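PDB 4AIP: Fe-regulated protein B from Neisseria meningitidis, which transports iron across the meningococcal outer membrane as a TonB-dependent transporter, and probably takes up iron-siderophore complexes. Local coordinates for residues B[154-159]-B[445-450]; B[365-370]-B[377-382]; B[652-657]-B[687-692]; B[704-709]-B[732-737]. All blocks are in the same frame, centred on the assembly; numbering follows the deposited sequence.

Contact 1: residues B[154-159]-B[445-450]; sequences GSASAG and YIEAIH. Unlike the reference sequence in segment 445-450: I446 (reference Val).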
loop_
_atom_site.group_PDB
_atom_site.type_symbol
_atom_site.label_atom_id
_atom_site.label_comp_id
_atom_site.label_asym_id
_atom_site.label_seq_id
_atom_site.Cartn_x
_atom_site.Cartn_y
_atom_site.Cartn_z
ATOM N N GLY B 154 17.361 25.498 -29.235
ATOM C CA GLY B 154 16.147 26.321 -29.231
ATOM C C GLY B 154 16.527 27.776 -29.250
ATOM O O GLY B 154 17.712 28.114 -29.256
ATOM N N SER B 155 15.519 28.635 -29.266
ATOM C CA SER B 155 15.754 30.073 -29.200
ATOM C C SER B 155 15.963 30.511 -27.749
ATOM O O SER B 155 16.126 29.639 -26.863
ATOM C CB SER B 155 14.603 30.814 -29.875
ATOM O OG SER B 155 13.393 30.510 -29.237
ATOM N N ALA B 156 16.010 31.829 -27.520
ATOM C CA ALA B 156 16.467 32.341 -26.250
ATOM C C ALA B 156 15.508 32.039 -25.094
ATOM O O ALA B 156 15.947 31.794 -23.987
ATOM C CB ALA B 156 16.730 33.804 -26.379
ATOM N N SER B 157 14.211 32.021 -25.383
ATOM C CA SER B 157 13.191 31.810 -24.359
ATOM C C SER B 157 13.071 30.315 -23.992
ATOM O O SER B 157 12.278 29.934 -23.093
ATOM C CB SER B 157 11.847 32.368 -24.822
ATOM O OG SER B 157 11.450 31.732 -25.981
ATOM N N ALA B 158 13.878 29.485 -24.646
ATOM C CA ALA B 158 13.715 28.025 -24.510
ATOM C C ALA B 158 14.088 27.470 -23.134
ATOM O O ALA B 158 13.698 26.331 -22.829
ATOM C CB ALA B 158 14.467 27.259 -25.594
ATOM N N GLY B 159 14.859 28.224 -22.338
ATOM C CA GLY B 159 15.293 27.710 -21.046
ATOM C C GLY B 159 16.709 27.168 -21.041
ATOM O O GLY B 159 17.536 27.539 -21.928
ATOM N N TYR B 445 17.845 36.161 -20.473
ATOM C CA TYR B 445 17.691 36.094 -21.928
ATOM C C TYR B 445 16.780 37.211 -22.362
ATOM O O TYR B 445 16.025 37.722 -21.540
ATOM C CB TYR B 445 17.145 34.723 -22.384
ATOM C CG TYR B 445 15.683 34.540 -22.019
ATOM C CD1 TYR B 445 14.683 35.112 -22.839
ATOM C CD2 TYR B 445 15.297 33.843 -20.856
ATOM C CE1 TYR B 445 13.376 35.012 -22.541
ATOM C CE2 TYR B 445 13.945 33.718 -20.541
ATOM C CZ TYR B 445 13.018 34.322 -21.407
ATOM O OH TYR B 445 11.701 34.278 -21.172
ATOM N N ILE B 446 16.875 37.578 -23.638
ATOM C CA ILE B 446 15.983 38.508 -24.295
ATOM C C ILE B 446 15.765 38.066 -25.731
ATOM O O ILE B 446 16.670 37.613 -26.410
ATOM C CB ILE B 446 16.632 39.848 -24.569
ATOM C CG1 ILE B 446 18.098 39.846 -24.195
ATOM C CG2 ILE B 446 15.819 40.999 -24.059
ATOM C CD1 ILE B 446 18.870 40.611 -25.171
ATOM N N GLU B 447 14.586 38.324 -26.216
ATOM C CA GLU B 447 14.212 37.941 -27.524
ATOM C C GLU B 447 13.286 38.970 -28.112
ATOM O O GLU B 447 12.279 39.342 -27.490
ATOM C CB GLU B 447 13.426 36.660 -27.449
ATOM C CG GLU B 447 14.105 35.570 -28.128
ATOM C CD GLU B 447 13.196 34.408 -28.349
ATOM O OE1 GLU B 447 11.936 34.563 -28.482
ATOM O OE2 GLU B 447 13.781 33.318 -28.375
ATOM N N ALA B 448 13.589 39.401 -29.323
ATOM C CA ALA B 448 12.664 40.288 -29.988
ATOM C C ALA B 448 12.011 39.559 -31.139
ATOM O O ALA B 448 12.698 38.885 -31.913
ATOM C CB ALA B 448 13.364 41.522 -30.471
ATOM N N ILE B 449 10.687 39.695 -31.241
ATOM C CA ILE B 449 9.924 39.065 -32.299
ATOM C C ILE B 449 9.220 40.147 -33.072
ATOM O O ILE B 449 8.344 40.830 -32.565
ATOM C CB ILE B 449 8.906 38.085 -31.772
ATOM C CG1 ILE B 449 9.643 36.963 -31.038
ATOM C CG2 ILE B 449 8.105 37.452 -32.916
ATOM C CD1 ILE B 449 8.812 36.338 -29.989
ATOM N N HIS B 450 9.632 40.288 -34.321
ATOM C CA HIS B 450 9.182 41.385 -35.094
ATOM C C HIS B 450 8.524 40.868 -36.345
ATOM O O HIS B 450 9.129 40.074 -37.072
ATOM C CB HIS B 450 10.360 42.279 -35.451
ATOM C CG HIS B 450 9.953 43.531 -36.160
ATOM N ND1 HIS B 450 8.925 44.335 -35.696
ATOM C CD2 HIS B 450 10.419 44.121 -37.295
ATOM C CE1 HIS B 450 8.776 45.371 -36.526
ATOM N NE2 HIS B 450 9.660 45.257 -37.509
#

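Contact 2: residues B[365-370]-B[377-382]; sequences NFNFDS and LLKYGI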
loop_
_atom_site.group_PDB
_atom_site.type_symbol
_atom_site.label_atom_id
_atom_site.label_comp_id
_atom_site.label_asym_id
_atom_site.label_seq_id
_atom_site.Cartn_x
_atom_site.Cartn_y
_atom_site.Cartn_z
ATOM N N ASN B 365 11.714 29.855 -12.827
ATOM C CA ASN B 365 11.816 30.549 -14.099
ATOM C C ASN B 365 10.931 31.754 -14.110
ATOM O O ASN B 365 9.819 31.685 -13.643
ATOM C CB ASN B 365 11.334 29.629 -15.196
ATOM C CG ASN B 365 12.159 28.399 -15.281
ATOM O OD1 ASN B 365 13.319 28.462 -15.682
ATOM N ND2 ASN B 365 11.593 27.272 -14.875
ATOM N N PHE B 366 11.405 32.870 -14.641
ATOM C CA PHE B 366 10.523 33.988 -14.849
ATOM C C PHE B 366 10.555 34.452 -16.271
ATOM O O PHE B 366 11.611 34.623 -16.862
ATOM C CB PHE B 366 11.027 35.161 -14.016
ATOM C CG PHE B 366 10.660 35.062 -12.595
ATOM C CD1 PHE B 366 11.379 34.253 -11.713
ATOM C CD2 PHE B 366 9.576 35.791 -12.132
ATOM C CE1 PHE B 366 11.002 34.189 -10.332
ATOM C CE2 PHE B 366 9.170 35.725 -10.789
ATOM C CZ PHE B 366 9.887 34.928 -9.876
ATOM N N ASN B 367 9.408 34.832 -16.773
ATOM C CA ASN B 367 9.313 35.093 -18.170
ATOM C C ASN B 367 8.333 36.196 -18.399
ATOM O O ASN B 367 7.203 36.070 -17.953
ATOM C CB ASN B 367 8.710 33.848 -18.762
ATOM C CG ASN B 367 9.058 33.715 -20.126
ATOM O OD1 ASN B 367 10.170 33.279 -20.398
ATOM N ND2 ASN B 367 8.185 34.167 -21.047
ATOM N N PHE B 368 8.743 37.245 -19.110
ATOM C CA PHE B 368 7.925 38.418 -19.303
ATOM C C PHE B 368 7.829 38.663 -20.746
ATOM O O PHE B 368 8.806 38.581 -21.455
ATOM C CB PHE B 368 8.576 39.695 -18.683
ATOM C CG PHE B 368 9.023 39.557 -17.223
ATOM C CD1 PHE B 368 10.170 38.830 -16.900
ATOM C CD2 PHE B 368 8.307 40.172 -16.186
ATOM C CE1 PHE B 368 10.602 38.716 -15.601
ATOM C CE2 PHE B 368 8.734 40.025 -14.851
ATOM C CZ PHE B 368 9.892 39.317 -14.570
ATOM N N ASP B 369 6.654 39.051 -21.176
ATOM C CA ASP B 369 6.437 39.494 -22.539
ATOM C C ASP B 369 6.010 40.973 -22.498
ATOM O O ASP B 369 5.042 41.339 -21.870
ATOM C CB ASP B 369 5.327 38.657 -23.232
ATOM C CG ASP B 369 5.721 37.166 -23.466
ATOM O OD1 ASP B 369 6.883 36.764 -23.206
ATOM O OD2 ASP B 369 4.844 36.378 -23.902
ATOM N N SER B 370 6.741 41.810 -23.207
ATOM C CA SER B 370 6.429 43.214 -23.309
ATOM C C SER B 370 6.251 43.583 -24.725
ATOM O O SER B 370 7.109 43.331 -25.592
ATOM C CB SER B 370 7.571 44.080 -22.809
ATOM O OG SER B 370 7.121 44.866 -21.748
ATOM N N LEU B 377 7.137 42.055 -30.201
ATOM C CA LEU B 377 7.041 41.585 -28.864
ATOM C C LEU B 377 8.437 41.436 -28.361
ATOM O O LEU B 377 9.330 41.014 -29.083
ATOM C CB LEU B 377 6.289 40.240 -28.801
ATOM C CG LEU B 377 5.964 39.625 -27.408
ATOM C CD1 LEU B 377 4.809 40.342 -26.705
ATOM C CD2 LEU B 377 5.621 38.156 -27.583
ATOM N N LEU B 378 8.630 41.771 -27.093
ATOM C CA LEU B 378 9.931 41.577 -26.456
ATOM C C LEU B 378 9.720 40.600 -25.355
ATOM O O LEU B 378 8.891 40.826 -24.498
ATOM C CB LEU B 378 10.467 42.903 -25.916
ATOM C CG LEU B 378 11.883 42.827 -25.356
ATOM C CD1 LEU B 378 12.930 42.728 -26.461
ATOM C CD2 LEU B 378 12.207 44.030 -24.401
ATOM N N LYS B 379 10.426 39.497 -25.392
ATOM C CA LYS B 379 10.360 38.515 -24.308
ATOM C C LYS B 379 11.675 38.678 -23.597
ATOM O O LYS B 379 12.680 38.948 -24.252
ATOM C CB LYS B 379 10.322 37.086 -24.821
ATOM C CG LYS B 379 9.200 36.769 -25.737
ATOM C CD LYS B 379 9.256 35.313 -26.230
ATOM C CE LYS B 379 8.482 34.386 -25.315
ATOM N NZ LYS B 379 7.045 34.792 -25.327
ATOM N N TYR B 380 11.677 38.505 -22.272
ATOM C CA TYR B 380 12.906 38.540 -21.526
ATOM C C TYR B 380 12.598 37.820 -20.236
ATOM O O TYR B 380 11.446 37.765 -19.834
ATOM C CB TYR B 380 13.400 39.998 -21.276
ATOM C CG TYR B 380 12.384 40.909 -20.648
ATOM C CD1 TYR B 380 12.267 41.015 -19.265
ATOM C CD2 TYR B 380 11.535 41.690 -21.445
ATOM C CE1 TYR B 380 11.290 41.878 -18.665
ATOM C CE2 TYR B 380 10.582 42.589 -20.869
ATOM C CZ TYR B 380 10.461 42.664 -19.486
ATOM O OH TYR B 380 9.511 43.507 -18.946
ATOM N N GLY B 381 13.628 37.284 -19.583
ATOM C CA GLY B 381 13.418 36.608 -18.363
ATOM C C GLY B 381 14.674 35.984 -17.846
ATOM O O GLY B 381 15.813 36.281 -18.312
ATOM N N ILE B 382 14.504 35.102 -16.867
ATOM C CA ILE B 382 15.680 34.538 -16.194
ATOM C C ILE B 382 15.322 33.089 -15.853
ATOM O O ILE B 382 14.155 32.795 -15.580
ATOM C CB ILE B 382 16.026 35.405 -14.961
ATOM C CG1 ILE B 382 16.979 34.698 -14.017
ATOM C CG2 ILE B 382 14.747 35.810 -14.175
ATOM C CD1 ILE B 382 16.209 34.131 -12.826
#

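Contact 3: residues B[652-657]-B[687-692]; sequences GWRGRY and VNDVFA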
loop_
_atom_site.group_PDB
_atom_site.type_symbol
_atom_site.label_atom_id
_atom_site.label_comp_id
_atom_site.label_asym_id
_atom_site.label_seq_id
_atom_site.Cartn_x
_atom_site.Cartn_y
_atom_site.Cartn_z
ATOM N N GLY B 652 -9.036 2.194 -37.343
ATOM C CA GLY B 652 -7.905 2.531 -38.157
ATOM C C GLY B 652 -6.690 1.699 -37.936
ATOM O O GLY B 652 -6.696 0.777 -37.166
ATOM N N TRP B 653 -5.655 1.996 -38.687
ATOM C CA TRP B 653 -4.473 1.171 -38.750
ATOM C C TRP B 653 -3.352 2.162 -38.530
ATOM O O TRP B 653 -3.507 3.353 -38.870
ATOM C CB TRP B 653 -4.328 0.552 -40.155
ATOM C CG TRP B 653 -2.871 0.178 -40.432
ATOM C CD1 TRP B 653 -2.205 -0.897 -39.932
ATOM C CD2 TRP B 653 -1.903 0.930 -41.178
ATOM N NE1 TRP B 653 -0.896 -0.908 -40.379
ATOM C CE2 TRP B 653 -0.674 0.227 -41.102
ATOM C CE3 TRP B 653 -1.957 2.123 -41.937
ATOM C CZ2 TRP B 653 0.490 0.665 -41.765
ATOM C CZ3 TRP B 653 -0.808 2.565 -42.581
ATOM C CH2 TRP B 653 0.398 1.828 -42.499
ATOM N N ARG B 654 -2.219 1.694 -38.017
ATOM C CA ARG B 654 -1.116 2.577 -37.817
ATOM C C ARG B 654 0.135 1.742 -37.941
ATOM O O ARG B 654 0.217 0.644 -37.386
ATOM C CB ARG B 654 -1.268 3.241 -36.434
ATOM C CG ARG B 654 -0.019 3.715 -35.748
ATOM C CD ARG B 654 -0.351 4.477 -34.398
ATOM N NE ARG B 654 -1.330 5.572 -34.569
ATOM C CZ ARG B 654 -2.512 5.618 -33.955
ATOM N NH1 ARG B 654 -2.846 4.658 -33.108
ATOM N NH2 ARG B 654 -3.373 6.625 -34.157
ATOM N N GLY B 655 1.127 2.246 -38.655
ATOM C CA GLY B 655 2.350 1.449 -38.762
ATOM C C GLY B 655 3.577 2.292 -38.548
ATOM O O GLY B 655 3.509 3.509 -38.681
ATOM N N ARG B 656 4.672 1.645 -38.180
ATOM C CA ARG B 656 5.921 2.313 -38.017
ATOM C C ARG B 656 6.959 1.325 -38.599
ATOM O O ARG B 656 6.949 0.131 -38.306
ATOM C CB ARG B 656 6.148 2.660 -36.523
ATOM C CG ARG B 656 7.569 3.221 -36.141
ATOM C CD ARG B 656 7.707 3.383 -34.648
ATOM N NE ARG B 656 8.956 4.026 -34.219
ATOM C CZ ARG B 656 9.143 5.361 -34.172
ATOM N NH1 ARG B 656 8.217 6.235 -34.623
ATOM N NH2 ARG B 656 10.283 5.847 -33.715
ATOM N N TYR B 657 7.803 1.824 -39.483
ATOM C CA TYR B 657 8.757 0.986 -40.130
ATOM C C TYR B 657 10.040 1.675 -39.961
ATOM O O TYR B 657 10.164 2.842 -40.391
ATOM C CB TYR B 657 8.450 0.810 -41.614
ATOM C CG TYR B 657 9.454 -0.106 -42.219
ATOM C CD1 TYR B 657 9.422 -1.483 -41.938
ATOM C CD2 TYR B 657 10.499 0.389 -43.035
ATOM C CE1 TYR B 657 10.409 -2.352 -42.449
ATOM C CE2 TYR B 657 11.465 -0.472 -43.546
ATOM C CZ TYR B 657 11.420 -1.822 -43.237
ATOM O OH TYR B 657 12.371 -2.661 -43.747
ATOM N N VAL B 687 6.282 -2.451 -37.272
ATOM C CA VAL B 687 5.235 -2.754 -36.293
ATOM C C VAL B 687 3.881 -2.222 -36.852
ATOM O O VAL B 687 3.787 -1.081 -37.338
ATOM C CB VAL B 687 5.551 -2.068 -34.933
ATOM C CG1 VAL B 687 4.673 -2.645 -33.832
ATOM C CG2 VAL B 687 7.004 -2.267 -34.521
ATOM N N ASN B 688 2.843 -3.044 -36.768
ATOM C CA ASN B 688 1.513 -2.640 -37.199
ATOM C C ASN B 688 0.485 -2.781 -36.082
ATOM O O ASN B 688 0.440 -3.792 -35.374
ATOM C CB ASN B 688 1.048 -3.479 -38.384
ATOM C CG ASN B 688 1.981 -3.375 -39.579
ATOM O OD1 ASN B 688 3.003 -4.027 -39.612
ATOM N ND2 ASN B 688 1.621 -2.565 -40.561
ATOM N N ASP B 689 -0.392 -1.790 -36.013
ATOM C CA ASP B 689 -1.458 -1.738 -35.037
ATOM C C ASP B 689 -2.769 -1.426 -35.722
ATOM O O ASP B 689 -2.801 -0.637 -36.664
ATOM C CB ASP B 689 -1.195 -0.601 -34.015
ATOM C CG ASP B 689 0.180 -0.698 -33.301
ATOM O OD1 ASP B 689 0.647 -1.787 -32.983
ATOM O OD2 ASP B 689 0.769 0.339 -32.949
ATOM N N VAL B 690 -3.848 -1.998 -35.226
ATOM C CA VAL B 690 -5.179 -1.550 -35.562
ATOM C C VAL B 690 -5.832 -1.155 -34.227
ATOM O O VAL B 690 -5.506 -1.743 -33.166
ATOM C CB VAL B 690 -6.057 -2.693 -36.288
ATOM C CG1 VAL B 690 -5.436 -3.156 -37.683
ATOM C CG2 VAL B 690 -6.228 -3.890 -35.395
ATOM N N PHE B 691 -6.750 -0.183 -34.265
ATOM C CA PHE B 691 -7.387 0.308 -33.020
ATOM C C PHE B 691 -8.765 0.707 -33.366
ATOM O O PHE B 691 -9.074 0.919 -34.569
ATOM C CB PHE B 691 -6.679 1.553 -32.434
ATOM C CG PHE B 691 -6.566 2.727 -33.433
ATOM C CD1 PHE B 691 -7.591 3.677 -33.563
ATOM C CD2 PHE B 691 -5.436 2.826 -34.270
ATOM C CE1 PHE B 691 -7.475 4.734 -34.526
ATOM C CE2 PHE B 691 -5.295 3.863 -35.230
ATOM C CZ PHE B 691 -6.290 4.823 -35.361
ATOM N N ALA B 692 -9.565 0.894 -32.310
ATOM C CA ALA B 692 -10.887 1.400 -32.429
ATOM C C ALA B 692 -11.181 2.277 -31.192
ATOM O O ALA B 692 -10.809 1.925 -30.067
ATOM C CB ALA B 692 -11.834 0.237 -32.518
HETATM O O HOH W 1 -1.532 2.748 -32.196
#

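Contact 4: residues B[704-709]-B[732-737]; sequences VNLSVN and RDVRLG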
loop_
_atom_site.group_PDB
_atom_site.type_symbol
_atom_site.label_atom_id
_atom_site.label_comp_id
_atom_site.label_asym_id
_atom_site.label_seq_id
_atom_site.Cartn_x
_atom_site.Cartn_y
_atom_site.Cartn_z
ATOM N N VAL B 704 -14.650 3.863 -25.113
ATOM C CA VAL B 704 -14.344 2.463 -25.004
ATOM C C VAL B 704 -13.338 2.277 -26.105
ATOM O O VAL B 704 -13.612 2.605 -27.240
ATOM C CB VAL B 704 -15.627 1.605 -25.289
ATOM C CG1 VAL B 704 -15.313 0.125 -25.249
ATOM C CG2 VAL B 704 -16.667 1.943 -24.275
ATOM N N ASN B 705 -12.157 1.796 -25.776
ATOM C CA ASN B 705 -11.102 1.718 -26.761
ATOM C C ASN B 705 -10.575 0.336 -26.850
ATOM O O ASN B 705 -10.289 -0.304 -25.807
ATOM C CB ASN B 705 -9.921 2.621 -26.368
ATOM C CG ASN B 705 -10.336 4.061 -26.112
ATOM O OD1 ASN B 705 -11.127 4.653 -26.853
ATOM N ND2 ASN B 705 -9.756 4.641 -25.095
ATOM N N LEU B 706 -10.356 -0.106 -28.108
ATOM C CA LEU B 706 -9.831 -1.417 -28.338
ATOM C C LEU B 706 -8.718 -1.326 -29.313
ATOM O O LEU B 706 -8.842 -0.685 -30.312
ATOM C CB LEU B 706 -10.926 -2.350 -28.893
ATOM C CG LEU B 706 -10.419 -3.719 -29.359
ATOM C CD1 LEU B 706 -10.027 -4.615 -28.151
ATOM C CD2 LEU B 706 -11.443 -4.412 -30.297
ATOM N N SER B 707 -7.639 -2.028 -29.037
ATOM C CA SER B 707 -6.492 -1.988 -29.901
ATOM C C SER B 707 -5.861 -3.358 -29.929
ATOM O O SER B 707 -5.924 -4.132 -28.929
ATOM C CB SER B 707 -5.464 -0.999 -29.403
ATOM O OG SER B 707 -4.558 -1.675 -28.528
ATOM N N VAL B 708 -5.280 -3.657 -31.087
ATOM C CA VAL B 708 -4.375 -4.764 -31.179
ATOM C C VAL B 708 -3.072 -4.260 -31.833
ATOM O O VAL B 708 -3.050 -3.903 -33.054
ATOM C CB VAL B 708 -4.904 -5.882 -32.023
ATOM C CG1 VAL B 708 -3.988 -7.085 -31.819
ATOM C CG2 VAL B 708 -6.402 -6.183 -31.715
ATOM N N ASN B 709 -2.020 -4.277 -31.001
ATOM C CA ASN B 709 -0.761 -3.634 -31.258
ATOM C C ASN B 709 0.187 -4.731 -31.530
ATOM O O ASN B 709 0.142 -5.794 -30.888
ATOM C CB ASN B 709 -0.263 -2.870 -30.013
ATOM C CG ASN B 709 -1.099 -1.610 -29.690
ATOM O OD1 ASN B 709 -1.904 -1.109 -30.476
ATOM N ND2 ASN B 709 -0.890 -1.107 -28.507
ATOM N N ARG B 732 2.943 -8.976 -29.705
ATOM C CA ARG B 732 1.546 -8.605 -29.860
ATOM C C ARG B 732 0.781 -8.514 -28.525
ATOM O O ARG B 732 1.108 -9.220 -27.600
ATOM C CB ARG B 732 0.965 -9.687 -30.718
ATOM C CG ARG B 732 -0.462 -9.695 -30.912
ATOM C CD ARG B 732 -0.704 -11.137 -31.405
ATOM N NE ARG B 732 -1.611 -11.166 -32.550
ATOM C CZ ARG B 732 -2.901 -10.809 -32.480
ATOM N NH1 ARG B 732 -3.417 -10.406 -31.320
ATOM N NH2 ARG B 732 -3.685 -10.855 -33.552
ATOM N N ASP B 733 -0.249 -7.667 -28.475
ATOM C CA ASP B 733 -0.804 -7.078 -27.236
ATOM C C ASP B 733 -2.170 -6.575 -27.615
ATOM O O ASP B 733 -2.305 -5.737 -28.537
ATOM C CB ASP B 733 0.052 -5.876 -26.772
ATOM C CG ASP B 733 -0.358 -5.308 -25.349
ATOM O OD1 ASP B 733 -0.951 -6.075 -24.532
ATOM O OD2 ASP B 733 -0.033 -4.101 -25.013
ATOM N N VAL B 734 -3.195 -7.088 -26.949
ATOM C CA VAL B 734 -4.523 -6.647 -27.263
ATOM C C VAL B 734 -5.042 -5.937 -26.049
ATOM O O VAL B 734 -4.895 -6.424 -24.924
ATOM C CB VAL B 734 -5.410 -7.822 -27.733
ATOM C CG1 VAL B 734 -5.289 -8.914 -26.766
ATOM C CG2 VAL B 734 -6.900 -7.437 -27.903
ATOM N N ARG B 735 -5.590 -4.746 -26.267
ATOM C CA ARG B 735 -5.873 -3.845 -25.150
ATOM C C ARG B 735 -7.248 -3.280 -25.263
ATOM O O ARG B 735 -7.696 -2.852 -26.330
ATOM C CB ARG B 735 -4.861 -2.687 -25.038
ATOM C CG ARG B 735 -3.526 -2.882 -25.750
ATOM C CD ARG B 735 -2.508 -1.730 -25.476
ATOM N NE ARG B 735 -2.161 -1.686 -24.054
ATOM C CZ ARG B 735 -1.196 -0.961 -23.526
ATOM N NH1 ARG B 735 -0.420 -0.217 -24.298
ATOM N NH2 ARG B 735 -0.995 -1.010 -22.230
ATOM N N LEU B 736 -7.920 -3.272 -24.133
ATOM C CA LEU B 736 -9.208 -2.665 -24.035
ATOM C C LEU B 736 -9.069 -1.693 -22.879
ATOM O O LEU B 736 -8.641 -2.098 -21.824
ATOM C CB LEU B 736 -10.245 -3.752 -23.759
ATOM C CG LEU B 736 -11.696 -3.264 -23.774
ATOM C CD1 LEU B 736 -12.329 -3.197 -25.155
ATOM C CD2 LEU B 736 -12.409 -4.257 -23.006
ATOM N N GLY B 737 -9.378 -0.421 -23.122
ATOM C CA GLY B 737 -9.362 0.663 -22.141
ATOM C C GLY B 737 -10.747 1.298 -22.082
ATOM O O GLY B 737 -11.467 1.298 -23.091
#

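Contact 1: residues B[154-159]-B[445-450]
At the interface between plug and barrel, S155, A156 and S157 of a plug loop meet Y445 and E447 of barrel strand 438-452. The focus is a single carboxylate oxygen. E447 OE2 takes a hydrogen bond from S157 N at 3.3 Å, the donor standing well above the carboxylate plane. Two weak bonds reach the same oxygen. One comes from A156 N, 2.8 Å from E447 OE2 but bent to 124°, and the other from S155 OG, 3.0 Å from E447 OE2. The chain of E447 runs extended beyond CG and carries the carboxylate into the loop, while E447 CG lies 3.6 Å from A156 CB. Two residues earlier on the strand, Y445 offers a ring face. S157 CA makes a CH-pi contact 3.9 Å from the ring centroid, and A156 O lies over the ring 3.4 Å from Y445 CG. With chi1 at 72°, Y445 CG falls between backbone N and carbonyl carbon, which lays this face against A156 O and S157 CA. A156 O is also hydrogen-bonded by R462 of the next barrel strand. A plug loop held through its backbone amides by an acidic wall side chain fits the plugged barrel of TonB-dependent transporters.

Contact 2: residues B[365-370]-B[377-382]
F368 and Y380 face each other as a hydrogen-bonded pair in the antiparallel hairpin of strands 355-371 and 376-390, and here the packing is tight. F368 CB sits over one face of the Y380 ring, 3.8 Å from its centroid, as a CH-pi contact. The two ring planes are only 11° apart but slid along each other, with centroids 5.2 Å apart, so they barely overlap. Y380 O meets the edge of the F368 ring in its plane, 3.4 Å from F368 CD1, and S370 CB lies 3.9 Å from Y380 CE2 at the rim. The backbone ladder is regular, with paired bonds at F366-I382, F368-Y380 and S370-L378. Toward I382 the same face loosens: F366 is exposed, its ring leads away from the neighbouring strand, and the side chains meet through F366 CB and I382 CG2 at 3.8 Å. The other face carries D369 and K379. Bends at chi3 (90°) and chi4 (62°) fold the lysine's end over toward the partner strand, placing K379 NZ 2.9 Å from D369 OD1 in a salt bridge, on the syn side but tilted out of the carboxylate plane, with a weaker bond to D369 OD2. E447 of the adjoining strand touches K379 too. The chemistry thus divides the hairpin: mainly aromatic and aliphatic groups on one face, consistent with a membrane-facing wall, and an ion pair on the face toward the barrel interior.

Contact 3: residues B[652-657]-B[687-692]
R654 and F691 meet across the antiparallel strands 649-662 and 681-694, and the arginine can be followed outward atom by atom. Its CB stands 4.2 Å from D689 O, the carbonyl that also accepts a hydrogen bond from R654 N, 2.8 Å from D689 O. R654 CG follows, anti to the backbone N (chi1 154°), and comes within 4.5 Å of D689 OD2. A bend at chi3 (-53°) then turns the chain toward F691. NE has a long, weak ion pair with E91 of the plug. The guanidinium plane lies only 5° from that of the F691 ring, with F691 CE2 over its face, 3.5 Å from R654 CZ and 3.3 Å from R654 NH1, and R654 NH2 lies 3.6 Å from F691 CZ. At the tip, R654 NH1 donates to a water at a rather short 2.5 Å; the water's onward bond to D689 OD2 is weak, so the link to the aspartate is tenuous. D689 itself forms a salt bridge with K90. The F691 ring also covers G652 on the partner strand: G652 CA makes a CH-pi contact 4.2 Å from its centroid. Backbone hydrogen bonds pair G652 with F691, R654 with D689 and R656 with V687. Strand 635-644 lies beside 649-662, and strand 702-709 beside 681-694, while the face with R654, R656 and D689 turns to plug residues K90, E91 and E92.

Contact 4: residues B[704-709]-B[732-737]
N705, S707 and N709 pair with G737, R735 and D733, joining strand 702-709 to the last strand, 733-741, by backbone hydrogen bonds. Both bonds between S707 and R735 are 2.8 Å long, from S707 N to R735 O and from R735 N to S707 O. At the loop end the D733 amide makes only a weak bond to N709 O, where the strand gives way to R732. Apolar contacts fill the face with L706, V708, V734 and L736. L706 CD1 lies 4.0 Å from L736 CD1, and V708 CG2 meets V734 CG2, also at 4.0 Å, the two valines lying side by side. L736 also packs on L268 of a neighbouring subunit. The exposed R732, by contrast, lays its guanidinium obliquely against a methyl, R732 NH1 3.4 Å from V708 CG1. Polar groups occupy the other, buried face. D733 OD2 stands over the guanidinium of R735, 3.4 Å from R735 NE, a charge attraction without a directed N-H. N709 ND2 lies 3.5 Å from R735 CD, near the guanidinium plane at its edge, the amide turned 87° to it, and S707 OG comes 3.2 Å from R735 CG. R735 NH2 bonds T83 of the plug, and D733 OD1 is satisfied by N196. Segment 732-737, part of a predicted TonB C-terminal box, thus presents with its partner strand hydrocarbon on one face and, on the other, a buried arginine whose charge is probably balanced by D733.

How the contacts relate
Followed from the N terminus, the chain first meets contact 1, where the plug loop 154-159 reaches forward to strand 438-452 and closes a span of nearly three hundred residues. Contact 2, a short hairpin, falls wholly within that span; its strand 376-390 hydrogen-bonds directly to 438-452, so the plug is tied to a wall of consecutive strands. Contacts 3 and 4 follow in series, closing loops of about 30 and just over 20 residues, the latter without helix or strand; none of the four cross. Contacts 3 and 4 share a border, since strand 681-694 pairs with 702-709. Strand 733-741 then pairs with 185-194, closing the barrel. Contacts 1 and 4 lie on opposite sides of the chain's centre.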